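Local coordinates for alkylhalidase CmlS (Streptomyces venezuelae, PDB 3I3L), which is a flavin-dependent halogenase of chloramphenicol biosynthesis that binds FAD through a covalent flavin-aspartate bond, at residues Gly63-Ile73 against Ser325-Val336; Leu74-Lys82 against Phe130-Arg141. All coordinates share one frame; numbering follows the deposited sequence.

Contact 1: residues Gly63-Ile73 against Ser325-Val336; sequences GESLLPGTMSI and SQGVHLASQSAV. With FAD (flavin-adenine dinucleotide), chain B.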
loop_
_atom_site.group_PDB
_atom_site.type_symbol
_atom_site.label_atom_id
_atom_site.label_comp_id
_atom_site.label_asym_id
_atom_site.label_seq_id
_atom_site.Cartn_x
_atom_site.Cartn_y
_atom_site.Cartn_z
ATOM N N GLY A 63 4.134 -12.466 -6.147
ATOM C CA GLY A 63 3.631 -11.366 -5.266
ATOM C C GLY A 63 3.361 -11.933 -3.899
ATOM O O GLY A 63 2.222 -12.049 -3.515
ATOM N N GLU A 64 4.416 -12.289 -3.192
ATOM C CA GLU A 64 4.331 -13.253 -2.117
ATOM C C GLU A 64 4.433 -12.706 -0.692
ATOM O O GLU A 64 4.183 -13.454 0.283
ATOM C CB GLU A 64 5.390 -14.312 -2.355
ATOM C CG GLU A 64 5.107 -15.061 -3.674
ATOM C CD GLU A 64 6.349 -15.658 -4.291
ATOM O OE1 GLU A 64 7.381 -14.942 -4.412
ATOM O OE2 GLU A 64 6.273 -16.850 -4.679
ATOM N N SER A 65 4.798 -11.432 -0.553
ATOM C CA SER A 65 5.102 -10.914 0.787
ATOM C C SER A 65 3.999 -9.960 1.200
ATOM O O SER A 65 3.739 -8.920 0.522
ATOM C CB SER A 65 6.482 -10.231 0.814
ATOM O OG SER A 65 6.803 -9.687 2.071
ATOM N N LEU A 66 3.332 -10.321 2.303
ATOM C CA LEU A 66 2.138 -9.604 2.762
ATOM C C LEU A 66 2.358 -8.634 3.912
ATOM O O LEU A 66 3.480 -8.535 4.470
ATOM C CB LEU A 66 1.071 -10.627 3.108
ATOM C CG LEU A 66 0.780 -11.677 2.002
ATOM C CD1 LEU A 66 -0.437 -12.518 2.359
ATOM C CD2 LEU A 66 0.565 -10.935 0.662
ATOM N N LEU A 67 1.294 -7.921 4.300
ATOM C CA LEU A 67 1.437 -6.853 5.319
ATOM C C LEU A 67 0.417 -7.040 6.448
ATOM O O LEU A 67 -0.643 -7.686 6.268
ATOM C CB LEU A 67 1.300 -5.460 4.663
ATOM C CG LEU A 67 2.438 -5.014 3.707
ATOM C CD1 LEU A 67 2.067 -3.632 2.992
ATOM C CD2 LEU A 67 3.829 -4.891 4.436
ATOM N N PRO A 68 0.731 -6.509 7.611
ATOM C CA PRO A 68 -0.164 -6.606 8.790
ATOM C C PRO A 68 -1.565 -6.115 8.505
ATOM O O PRO A 68 -2.538 -6.687 9.031
ATOM C CB PRO A 68 0.507 -5.670 9.821
ATOM C CG PRO A 68 1.960 -5.788 9.498
ATOM C CD PRO A 68 2.017 -5.897 7.956
ATOM N N GLY A 69 -1.670 -5.056 7.691
ATOM C CA GLY A 69 -2.976 -4.441 7.393
ATOM C C GLY A 69 -3.923 -5.415 6.706
ATOM O O GLY A 69 -5.137 -5.367 6.904
ATOM N N THR A 70 -3.369 -6.297 5.889
ATOM C CA THR A 70 -4.166 -7.298 5.190
ATOM C C THR A 70 -4.583 -8.449 6.115
ATOM O O THR A 70 -5.705 -8.964 5.967
ATOM C CB THR A 70 -3.377 -7.895 3.996
ATOM O OG1 THR A 70 -3.191 -6.882 2.998
ATOM C CG2 THR A 70 -4.080 -9.122 3.391
ATOM N N MET A 71 -3.704 -8.843 7.057
ATOM C CA MET A 71 -4.065 -9.870 8.054
ATOM C C MET A 71 -5.194 -9.341 8.927
ATOM O O MET A 71 -6.094 -10.073 9.267
ATOM C CB MET A 71 -2.883 -10.274 8.952
ATOM C CG MET A 71 -1.532 -10.415 8.213
ATOM S SD MET A 71 -1.437 -11.949 7.299
ATOM C CE MET A 71 -2.078 -11.503 5.766
ATOM N N SER A 72 -5.125 -8.069 9.286
ATOM C CA SER A 72 -6.174 -7.448 10.061
ATOM C C SER A 72 -7.520 -7.598 9.328
ATOM O O SER A 72 -8.539 -7.887 9.945
ATOM C CB SER A 72 -5.843 -5.988 10.293
ATOM O OG SER A 72 -6.933 -5.350 10.868
ATOM N N ILE A 73 -7.516 -7.406 8.011
ATOM C CA ILE A 73 -8.742 -7.434 7.251
ATOM C C ILE A 73 -9.276 -8.847 7.206
ATOM O O ILE A 73 -10.458 -9.088 7.455
ATOM C CB ILE A 73 -8.560 -6.907 5.804
ATOM C CG1 ILE A 73 -8.449 -5.366 5.792
ATOM C CG2 ILE A 73 -9.785 -7.344 4.905
ATOM C CD1 ILE A 73 -8.035 -4.791 4.441
ATOM N N SER A 325 6.113 -3.966 -1.068
ATOM C CA SER A 325 5.132 -5.068 -0.937
ATOM C C SER A 325 3.710 -4.592 -0.607
ATOM O O SER A 325 3.078 -5.124 0.281
ATOM C CB SER A 325 5.618 -6.026 0.193
ATOM O OG SER A 325 6.825 -6.685 -0.175
ATOM N N GLN A 326 3.234 -3.554 -1.284
ATOM C CA GLN A 326 1.969 -2.955 -1.027
ATOM C C GLN A 326 0.819 -3.573 -1.859
ATOM O O GLN A 326 -0.365 -3.190 -1.710
ATOM C CB GLN A 326 2.033 -1.459 -1.365
ATOM C CG GLN A 326 3.058 -0.673 -0.549
ATOM C CD GLN A 326 2.478 -0.076 0.741
ATOM O OE1 GLN A 326 2.875 -0.480 1.846
ATOM N NE2 GLN A 326 1.555 0.883 0.608
ATOM N N GLY A 327 1.160 -4.441 -2.793
ATOM C CA GLY A 327 0.199 -4.751 -3.876
ATOM C C GLY A 327 -1.055 -5.463 -3.332
ATOM O O GLY A 327 -2.148 -5.054 -3.637
ATOM N N VAL A 328 -0.862 -6.573 -2.619
ATOM C CA VAL A 328 -1.970 -7.338 -2.053
ATOM C C VAL A 328 -2.718 -6.529 -1.009
ATOM O O VAL A 328 -3.935 -6.601 -0.894
ATOM C CB VAL A 328 -1.508 -8.698 -1.478
ATOM C CG1 VAL A 328 -2.724 -9.441 -0.764
ATOM C CG2 VAL A 328 -0.935 -9.549 -2.593
ATOM N N HIS A 329 -1.990 -5.731 -0.260
ATOM C CA HIS A 329 -2.634 -4.828 0.674
ATOM C C HIS A 329 -3.588 -3.837 -0.007
ATOM O O HIS A 329 -4.732 -3.621 0.431
ATOM C CB HIS A 329 -1.616 -4.036 1.518
ATOM C CG HIS A 329 -2.284 -3.049 2.414
ATOM N ND1 HIS A 329 -3.092 -3.444 3.468
ATOM C CD2 HIS A 329 -2.322 -1.690 2.390
ATOM C CE1 HIS A 329 -3.593 -2.369 4.049
ATOM N NE2 HIS A 329 -3.128 -1.296 3.425
ATOM N N LEU A 330 -3.135 -3.198 -1.060
ATOM C CA LEU A 330 -4.033 -2.241 -1.775
ATOM C C LEU A 330 -5.157 -2.981 -2.482
ATOM O O LEU A 330 -6.272 -2.477 -2.545
ATOM C CB LEU A 330 -3.248 -1.418 -2.751
ATOM C CG LEU A 330 -2.322 -0.375 -2.114
ATOM C CD1 LEU A 330 -1.532 0.329 -3.195
ATOM C CD2 LEU A 330 -3.164 0.656 -1.342
ATOM N N ALA A 331 -4.910 -4.199 -2.969
ATOM C CA ALA A 331 -6.027 -4.988 -3.526
ATOM C C ALA A 331 -7.100 -5.242 -2.420
ATOM O O ALA A 331 -8.284 -5.139 -2.674
ATOM C CB ALA A 331 -5.534 -6.348 -4.070
ATOM N N SER A 332 -6.654 -5.565 -1.207
ATOM C CA SER A 332 -7.566 -5.934 -0.091
ATOM C C SER A 332 -8.297 -4.735 0.394
ATOM O O SER A 332 -9.519 -4.777 0.607
ATOM C CB SER A 332 -6.752 -6.525 1.060
ATOM O OG SER A 332 -6.200 -7.767 0.614
ATOM N N GLN A 333 -7.580 -3.655 0.585
ATOM C CA GLN A 333 -8.164 -2.431 1.111
ATOM C C GLN A 333 -9.150 -1.838 0.165
ATOM O O GLN A 333 -10.213 -1.381 0.590
ATOM C CB GLN A 333 -7.053 -1.447 1.443
ATOM C CG GLN A 333 -7.411 0.039 1.521
ATOM C CD GLN A 333 -6.134 0.951 1.631
ATOM O OE1 GLN A 333 -5.196 0.605 2.406
ATOM N NE2 GLN A 333 -6.103 2.126 0.871
ATOM N N SER A 334 -8.832 -1.819 -1.128
ATOM C CA SER A 334 -9.739 -1.203 -2.090
ATOM C C SER A 334 -10.950 -2.113 -2.237
ATOM O O SER A 334 -12.043 -1.643 -2.485
ATOM C CB SER A 334 -9.057 -0.937 -3.462
ATOM O OG SER A 334 -8.713 -2.133 -4.194
ATOM N N ALA A 335 -10.739 -3.427 -2.113
ATOM C CA ALA A 335 -11.837 -4.397 -2.253
ATOM C C ALA A 335 -12.841 -4.172 -1.144
ATOM O O ALA A 335 -14.046 -4.076 -1.401
ATOM C CB ALA A 335 -11.283 -5.880 -2.205
ATOM N N VAL A 336 -12.344 -4.004 0.086
ATOM C CA VAL A 336 -13.202 -3.688 1.228
ATOM C C VAL A 336 -13.892 -2.372 1.013
ATOM O O VAL A 336 -15.106 -2.249 1.317
ATOM C CB VAL A 336 -12.402 -3.651 2.551
ATOM C CG1 VAL A 336 -13.165 -2.887 3.628
ATOM C CG2 VAL A 336 -12.094 -5.101 3.038
HETATM P PA FAD B . -4.400 -10.660 -9.358
HETATM O O1A FAD B . -3.694 -10.565 -10.690
HETATM O O2A FAD B . -3.632 -11.273 -8.239
HETATM O O5B FAD B . -5.787 -11.492 -9.585
HETATM C C5B FAD B . -6.616 -11.211 -10.695
HETATM C C4B FAD B . -7.361 -12.472 -11.186
HETATM O O4B FAD B . -8.255 -12.062 -12.248
HETATM C C3B FAD B . -6.439 -13.513 -11.774
HETATM O O3B FAD B . -6.560 -14.706 -11.061
HETATM C C2B FAD B . -6.924 -13.700 -13.220
HETATM O O2B FAD B . -6.990 -15.049 -13.560
HETATM C C1B FAD B . -8.314 -13.083 -13.217
HETATM N N9A FAD B . -8.797 -12.489 -14.449
HETATM C C8A FAD B . -8.127 -11.645 -15.284
HETATM N N7A FAD B . -8.949 -11.296 -16.297
HETATM C C5A FAD B . -10.114 -11.972 -16.172
HETATM C C6A FAD B . -11.266 -11.992 -16.937
HETATM N N6A FAD B . -11.374 -11.252 -18.026
HETATM N N1A FAD B . -12.313 -12.758 -16.500
HETATM C C2A FAD B . -12.228 -13.523 -15.364
HETATM N N3A FAD B . -11.091 -13.481 -14.616
HETATM C C4A FAD B . -10.047 -12.717 -15.008
HETATM N N1 FAD B . 2.374 -7.717 -3.897
HETATM C C2 FAD B . 2.574 -7.900 -2.539
HETATM O O2 FAD B . 1.648 -7.627 -1.787
HETATM N N3 FAD B . 3.772 -8.346 -2.048
HETATM C C4 FAD B . 4.812 -8.630 -2.893
HETATM O O4 FAD B . 5.906 -9.066 -2.410
HETATM C C4X FAD B . 4.633 -8.419 -4.261
HETATM N N5 FAD B . 5.645 -8.709 -5.135
HETATM C C5X FAD B . 5.423 -8.598 -6.489
HETATM C C6 FAD B . 6.457 -8.881 -7.392
HETATM C C7 FAD B . 6.254 -8.692 -8.738
HETATM C C7M FAD B . 7.340 -9.007 -9.739
HETATM C C8 FAD B . 4.998 -8.276 -9.170
HETATM C C8M FAD B . 4.703 -8.157 -10.611
HETATM C C9 FAD B . 3.969 -7.947 -8.281
HETATM C C9A FAD B . 4.215 -8.128 -6.928
HETATM N N10 FAD B . 3.182 -7.864 -6.075
HETATM C C10 FAD B . 3.392 -7.956 -4.751
HETATM C "C1'" FAD B . 1.971 -7.239 -6.679
HETATM C "C2'" FAD B . 0.751 -8.073 -6.372
HETATM O "O2'" FAD B . 1.028 -9.369 -6.723
HETATM C "C3'" FAD B . -0.532 -7.602 -7.004
HETATM O "O3'" FAD B . -0.814 -6.292 -6.564
HETATM C "C4'" FAD B . -1.729 -8.514 -6.575
HETATM O "O4'" FAD B . -1.625 -9.800 -7.122
HETATM C "C5'" FAD B . -3.032 -7.922 -7.094
HETATM O "O5'" FAD B . -4.122 -8.682 -6.659
HETATM P P FAD B . -5.402 -8.627 -7.583
HETATM O O1P FAD B . -5.692 -7.189 -7.955
HETATM O O2P FAD B . -6.516 -9.458 -6.957
HETATM O O3P FAD B . -4.936 -9.223 -9.013
#
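Of the backbone pairs across the contact, Thr-70 and His-329 have the nearest CA atoms, at 5.4 Å; the short helical segments 68-73 and 327-336 incline at 37° and approach to 9.0 Å between axes. Thr-70 OG1 sits at the edge of the His-329 ring, in its plane, 3.5 Å from ND1 in a weak hydrogen bond that either partner could donate. With CG anti to the backbone N (chi1 176°), the imidazole slides alongside the threonine and brings CE1 edge-on against Gly-69, where even a CB would clash. Were His-329 replaced by alanine, Thr-70 OG1 would probably lose its ring partner and a gap would open beside Gly-69. Further along, Ile-73 CG2 and Val-336 CG2 meet tip to tip at 3.7 Å, two beta-branched apolar side chains that suit this buried position. Ser-332 turns its OG back onto Val-328 O, which also accepts Ser-332 N from the opposite face of its plane; the buried hydroxyl is thereby satisfied.

Toward the flavin, both segments become walls of the FAD site in this FAD-binding domain. Ser-65 pairs with the pyrimidine edge through its backbone: flavin N3 donates to Ser-65 O at 2.6 Å, and Ser-65 N donates to O4. From the other segment, Val-328 N gives flavin O2 a 2.8 Å bond with an N-H...O angle of 166°. Ser-65 OG instead turns to Lys-91, Gln-124 and Thr-226. Gly-63 has backbone angles that call for glycine, and a CB on it would also strike ribityl O2'; one on Gly-327 would strike O3'. Next to the O2 end of the flavin, Leu-66 CD2 packs on Val-328 CB at 3.7 Å, while Leu-67 CD1 rests against Ser-325 O.

Contact 2: residues Leu74-Lys82 against Phe130-Arg141; sequences LNRLGLQEK and FDKLLLDEARSR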
loop_
_atom_site.group_PDB
_atom_site.type_symbol
_atom_site.label_atom_id
_atom_site.label_comp_id
_atom_site.label_asym_id
_atom_site.label_seq_id
_atom_site.Cartn_x
_atom_site.Cartn_y
_atom_site.Cartn_z
ATOM N N LEU A 74 -8.403 -9.788 6.889
ATOM C CA LEU A 74 -8.777 -11.174 6.842
ATOM C C LEU A 74 -9.282 -11.666 8.233
ATOM O O LEU A 74 -10.173 -12.476 8.325
ATOM C CB LEU A 74 -7.575 -12.008 6.386
ATOM C CG LEU A 74 -7.138 -11.790 4.922
ATOM C CD1 LEU A 74 -5.943 -12.663 4.575
ATOM C CD2 LEU A 74 -8.282 -12.076 4.006
ATOM N N ASN A 75 -8.707 -11.159 9.300
ATOM C CA ASN A 75 -9.119 -11.567 10.645
ATOM C C ASN A 75 -10.556 -11.084 10.878
ATOM O O ASN A 75 -11.383 -11.881 11.279
ATOM C CB ASN A 75 -8.171 -10.989 11.679
ATOM C CG ASN A 75 -8.699 -11.168 13.118
ATOM O OD1 ASN A 75 -8.453 -12.194 13.737
ATOM N ND2 ASN A 75 -9.384 -10.168 13.646
ATOM N N ARG A 76 -10.849 -9.801 10.559
ATOM C CA ARG A 76 -12.178 -9.228 10.704
ATOM C C ARG A 76 -13.236 -9.838 9.775
ATOM O O ARG A 76 -14.430 -9.666 9.992
ATOM C CB ARG A 76 -12.119 -7.696 10.544
ATOM C CG ARG A 76 -11.495 -7.052 11.791
ATOM C CD ARG A 76 -11.343 -5.518 11.706
ATOM N NE ARG A 76 -10.185 -5.153 10.886
ATOM C CZ ARG A 76 -10.224 -4.333 9.824
ATOM N NH1 ARG A 76 -9.099 -4.050 9.147
ATOM N NH2 ARG A 76 -11.376 -3.775 9.462
ATOM N N LEU A 77 -12.791 -10.554 8.753
ATOM C CA LEU A 77 -13.685 -11.250 7.848
ATOM C C LEU A 77 -13.795 -12.728 8.244
ATOM O O LEU A 77 -14.451 -13.498 7.539
ATOM C CB LEU A 77 -13.187 -11.194 6.400
ATOM C CG LEU A 77 -13.365 -9.867 5.631
ATOM C CD1 LEU A 77 -12.587 -9.919 4.288
ATOM C CD2 LEU A 77 -14.849 -9.560 5.423
ATOM N N GLY A 78 -13.110 -13.126 9.327
ATOM C CA GLY A 78 -13.337 -14.457 9.927
ATOM C C GLY A 78 -12.410 -15.558 9.489
ATOM O O GLY A 78 -12.653 -16.738 9.736
ATOM N N LEU A 79 -11.292 -15.192 8.908
ATOM C CA LEU A 79 -10.423 -16.194 8.359
ATOM C C LEU A 79 -9.264 -16.650 9.265
ATOM O O LEU A 79 -8.415 -17.468 8.857
ATOM C CB LEU A 79 -9.932 -15.683 7.020
ATOM C CG LEU A 79 -11.106 -15.754 6.028
ATOM C CD1 LEU A 79 -11.061 -14.573 5.135
ATOM C CD2 LEU A 79 -11.004 -16.969 5.269
ATOM N N GLN A 80 -9.224 -16.108 10.472
ATOM C CA GLN A 80 -8.070 -16.337 11.382
ATOM C C GLN A 80 -7.677 -17.806 11.601
ATOM O O GLN A 80 -6.492 -18.152 11.578
ATOM C CB GLN A 80 -8.270 -15.685 12.727
ATOM C CG GLN A 80 -6.983 -15.449 13.369
ATOM C CD GLN A 80 -6.061 -14.625 12.475
ATOM O OE1 GLN A 80 -6.346 -13.453 12.158
ATOM N NE2 GLN A 80 -4.934 -15.226 12.084
ATOM N N GLU A 81 -8.667 -18.651 11.845
ATOM C CA GLU A 81 -8.402 -20.053 12.126
ATOM C C GLU A 81 -7.886 -20.751 10.878
ATOM O O GLU A 81 -6.889 -21.439 10.957
ATOM C CB GLU A 81 -9.683 -20.742 12.592
ATOM C CG GLU A 81 -10.134 -20.321 13.969
ATOM C CD GLU A 81 -10.948 -21.419 14.612
ATOM O OE1 GLU A 81 -12.123 -21.610 14.183
ATOM O OE2 GLU A 81 -10.394 -22.102 15.523
ATOM N N LYS A 82 -8.554 -20.572 9.726
ATOM C CA LYS A 82 -8.064 -21.152 8.480
ATOM C C LYS A 82 -6.625 -20.706 8.188
ATOM O O LYS A 82 -5.778 -21.513 7.773
ATOM C CB LYS A 82 -9.014 -20.890 7.299
ATOM C CG LYS A 82 -10.135 -21.995 7.134
ATOM C CD LYS A 82 -10.973 -21.851 5.854
ATOM C CE LYS A 82 -10.474 -22.777 4.653
ATOM N NZ LYS A 82 -10.831 -22.308 3.177
ATOM N N PHE A 130 -2.567 -19.462 -1.167
ATOM C CA PHE A 130 -3.257 -18.378 -0.499
ATOM C C PHE A 130 -4.490 -17.891 -1.273
ATOM O O PHE A 130 -5.559 -17.708 -0.718
ATOM C CB PHE A 130 -2.280 -17.211 -0.289
ATOM C CG PHE A 130 -2.906 -16.000 0.340
ATOM C CD1 PHE A 130 -3.205 -15.993 1.673
ATOM C CD2 PHE A 130 -3.182 -14.873 -0.425
ATOM C CE1 PHE A 130 -3.800 -14.846 2.292
ATOM C CE2 PHE A 130 -3.728 -13.720 0.131
ATOM C CZ PHE A 130 -4.054 -13.685 1.521
ATOM N N ASP A 131 -4.336 -17.642 -2.552
ATOM C CA ASP A 131 -5.481 -17.172 -3.359
ATOM C C ASP A 131 -6.625 -18.236 -3.366
ATOM O O ASP A 131 -7.797 -17.892 -3.328
ATOM C CB ASP A 131 -5.050 -16.874 -4.785
ATOM C CG ASP A 131 -4.161 -15.610 -4.896
ATOM O OD1 ASP A 131 -3.752 -15.039 -3.875
ATOM O OD2 ASP A 131 -3.892 -15.167 -6.029
ATOM N N LYS A 132 -6.264 -19.514 -3.395
ATOM C CA LYS A 132 -7.261 -20.568 -3.436
ATOM C C LYS A 132 -7.986 -20.730 -2.103
ATOM O O LYS A 132 -9.135 -21.132 -2.063
ATOM C CB LYS A 132 -6.642 -21.894 -3.873
ATOM C CG LYS A 132 -7.608 -23.069 -3.769
ATOM C CD LYS A 132 -7.041 -24.332 -4.441
ATOM C CE LYS A 132 -7.753 -25.594 -3.899
ATOM N NZ LYS A 132 -9.106 -25.719 -4.473
ATOM N N LEU A 133 -7.307 -20.403 -1.020
ATOM C CA LEU A 133 -7.876 -20.473 0.318
ATOM C C LEU A 133 -8.993 -19.412 0.493
ATOM O O LEU A 133 -10.051 -19.712 0.992
ATOM C CB LEU A 133 -6.756 -20.287 1.355
ATOM C CG LEU A 133 -6.866 -20.334 2.888
ATOM C CD1 LEU A 133 -7.556 -19.140 3.459
ATOM C CD2 LEU A 133 -7.540 -21.610 3.373
ATOM N N LEU A 134 -8.743 -18.187 0.045
ATOM C CA LEU A 134 -9.733 -17.135 0.029
ATOM C C LEU A 134 -10.931 -17.469 -0.825
ATOM O O LEU A 134 -12.093 -17.221 -0.430
ATOM C CB LEU A 134 -9.130 -15.850 -0.512
ATOM C CG LEU A 134 -7.961 -15.219 0.242
ATOM C CD1 LEU A 134 -7.723 -13.753 -0.266
ATOM C CD2 LEU A 134 -8.216 -15.187 1.736
ATOM N N LEU A 135 -10.672 -18.020 -1.994
ATOM C CA LEU A 135 -11.743 -18.275 -2.918
ATOM C C LEU A 135 -12.668 -19.410 -2.410
ATOM O O LEU A 135 -13.876 -19.330 -2.544
ATOM C CB LEU A 135 -11.186 -18.575 -4.330
ATOM C CG LEU A 135 -12.244 -18.450 -5.447
ATOM C CD1 LEU A 135 -12.948 -17.027 -5.394
ATOM C CD2 LEU A 135 -11.632 -18.710 -6.815
ATOM N N ASP A 136 -12.071 -20.464 -1.864
ATOM C CA ASP A 136 -12.788 -21.575 -1.255
ATOM C C ASP A 136 -13.543 -21.104 -0.037
ATOM O O ASP A 136 -14.644 -21.529 0.212
ATOM C CB ASP A 136 -11.793 -22.683 -0.866
ATOM C CG ASP A 136 -11.280 -23.435 -2.059
ATOM O OD1 ASP A 136 -11.743 -23.179 -3.182
ATOM O OD2 ASP A 136 -10.375 -24.289 -1.894
ATOM N N GLU A 137 -12.947 -20.213 0.748
ATOM C CA GLU A 137 -13.737 -19.600 1.799
ATOM C C GLU A 137 -14.999 -18.929 1.238
ATOM O O GLU A 137 -16.099 -19.150 1.769
ATOM C CB GLU A 137 -12.899 -18.660 2.665
ATOM C CG GLU A 137 -13.689 -18.067 3.764
ATOM C CD GLU A 137 -14.182 -19.114 4.742
ATOM O OE1 GLU A 137 -13.440 -20.099 4.951
ATOM O OE2 GLU A 137 -15.295 -18.916 5.312
ATOM N N ALA A 138 -14.865 -18.171 0.139
ATOM C CA ALA A 138 -16.024 -17.498 -0.490
ATOM C C ALA A 138 -17.126 -18.513 -0.851
ATOM O O ALA A 138 -18.316 -18.303 -0.505
ATOM C CB ALA A 138 -15.632 -16.684 -1.730
ATOM N N ARG A 139 -16.718 -19.617 -1.502
ATOM C CA ARG A 139 -17.616 -20.732 -1.831
ATOM C C ARG A 139 -18.400 -21.217 -0.613
ATOM O O ARG A 139 -19.609 -21.312 -0.663
ATOM C CB ARG A 139 -16.827 -21.919 -2.420
ATOM C CG ARG A 139 -16.612 -21.849 -3.939
ATOM C CD ARG A 139 -15.973 -23.137 -4.439
ATOM N NE ARG A 139 -15.213 -22.936 -5.669
ATOM C CZ ARG A 139 -15.725 -23.082 -6.879
ATOM N NH1 ARG A 139 -16.994 -23.452 -7.010
ATOM N NH2 ARG A 139 -14.987 -22.858 -7.959
ATOM N N SER A 140 -17.688 -21.527 0.461
ATOM C CA SER A 140 -18.255 -22.037 1.709
ATOM C C SER A 140 -19.269 -21.116 2.306
ATOM O O SER A 140 -20.014 -21.531 3.189
ATOM C CB SER A 140 -17.164 -22.216 2.755
ATOM O OG SER A 140 -16.388 -23.333 2.402
ATOM N N ARG A 141 -19.291 -19.849 1.903
ATOM C CA ARG A 141 -20.270 -18.964 2.507
ATOM C C ARG A 141 -21.487 -18.835 1.600
ATOM O O ARG A 141 -22.425 -18.073 1.878
ATOM C CB ARG A 141 -19.658 -17.633 2.907
ATOM C CG ARG A 141 -18.497 -17.790 3.862
ATOM C CD ARG A 141 -17.823 -16.504 4.239
ATOM N NE ARG A 141 -16.717 -16.742 5.196
ATOM C CZ ARG A 141 -16.151 -15.779 5.921
ATOM N NH1 ARG A 141 -16.568 -14.538 5.778
ATOM N NH2 ARG A 141 -15.166 -16.063 6.784
HETATM O O HOH W 1 -14.886 -18.422 8.323
#
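Leu-77 O is gripped end-on by both terminal nitrogens of Arg-141, NH2 at 2.8 Å and NH1 at 2.9 Å. The oxygen lies within 6° of the guanidinium plane, and NH1 stands nearly along the C=O axis of the leucine. Extended from CG to NE, the arginine spans the distance from just beyond helix 127-140 to the turn opposite. A second anchor fixes the rotation of the guanidinium: NE donates to Glu-137 OE2 at 2.6 Å, a salt bridge that uses the anti lone pair of the carboxylate. A water donates to Glu-137 OE2 and to Gly-78 O and accepts from Arg-141 NH2, so it links the carboxylate, the arginine and the turn.

That turn is a Schellman motif closing helix 68-76, with Gly-78 at positive phi (95°), a conformation in which a CB would press against the preceding carbonyl O. The chain then enters helix 80-86, and the turn between helices 68-76 and 80-86 packs on helix 127-140 of the FAD-binding domain. Between the polar end and the interior, Leu-79 CD2 lies 3.3 Å from Glu-137 CG, the two side chains sliding past each other. The bend of Glu-137 at chi2 (64°) separates its methylenes, which face the leucine, from a carboxylate shared with Arg-141 and, by a long salt bridge of 3.9 Å from OE1, with Lys-82 NZ. Lysine suits this partly exposed position because its aliphatic part also lies along Leu-133, CE to CD2 at 3.4 Å, a tight approach. Deeper in, Leu-74 divides its branches: CD1 meets the edge of the Phe-130 ring at CZ, and CD2 touches Leu-134 CD2, the two side chains crossing at about a right angle. Leu-134 also touches Ser-36 of helix 33-44.

How the contacts relate
From the N terminus, the chain first passes strand 25-29, helix 33-44 and strand 48-52, then reaches 63-73, the first half of contact 1. The end of helix 68-76 and the start of helix 80-86 make up 74-82, which opens contact 2; that contact closes a loop of 47 residues when helix 127-140 arrives. Contact 1 closes much later, after 251 intervening residues rich in strand, when 325-336 begins helix 327-347. Contact 2 is therefore nested inside contact 1. Their centres lie 14 Å apart, and they touch through Leu-66 CD1 and Phe-130 CZ, 3.9 Å apart. Helix 68-76 thus joins helix 327-347 beside the flavin to helix 127-140 farther out.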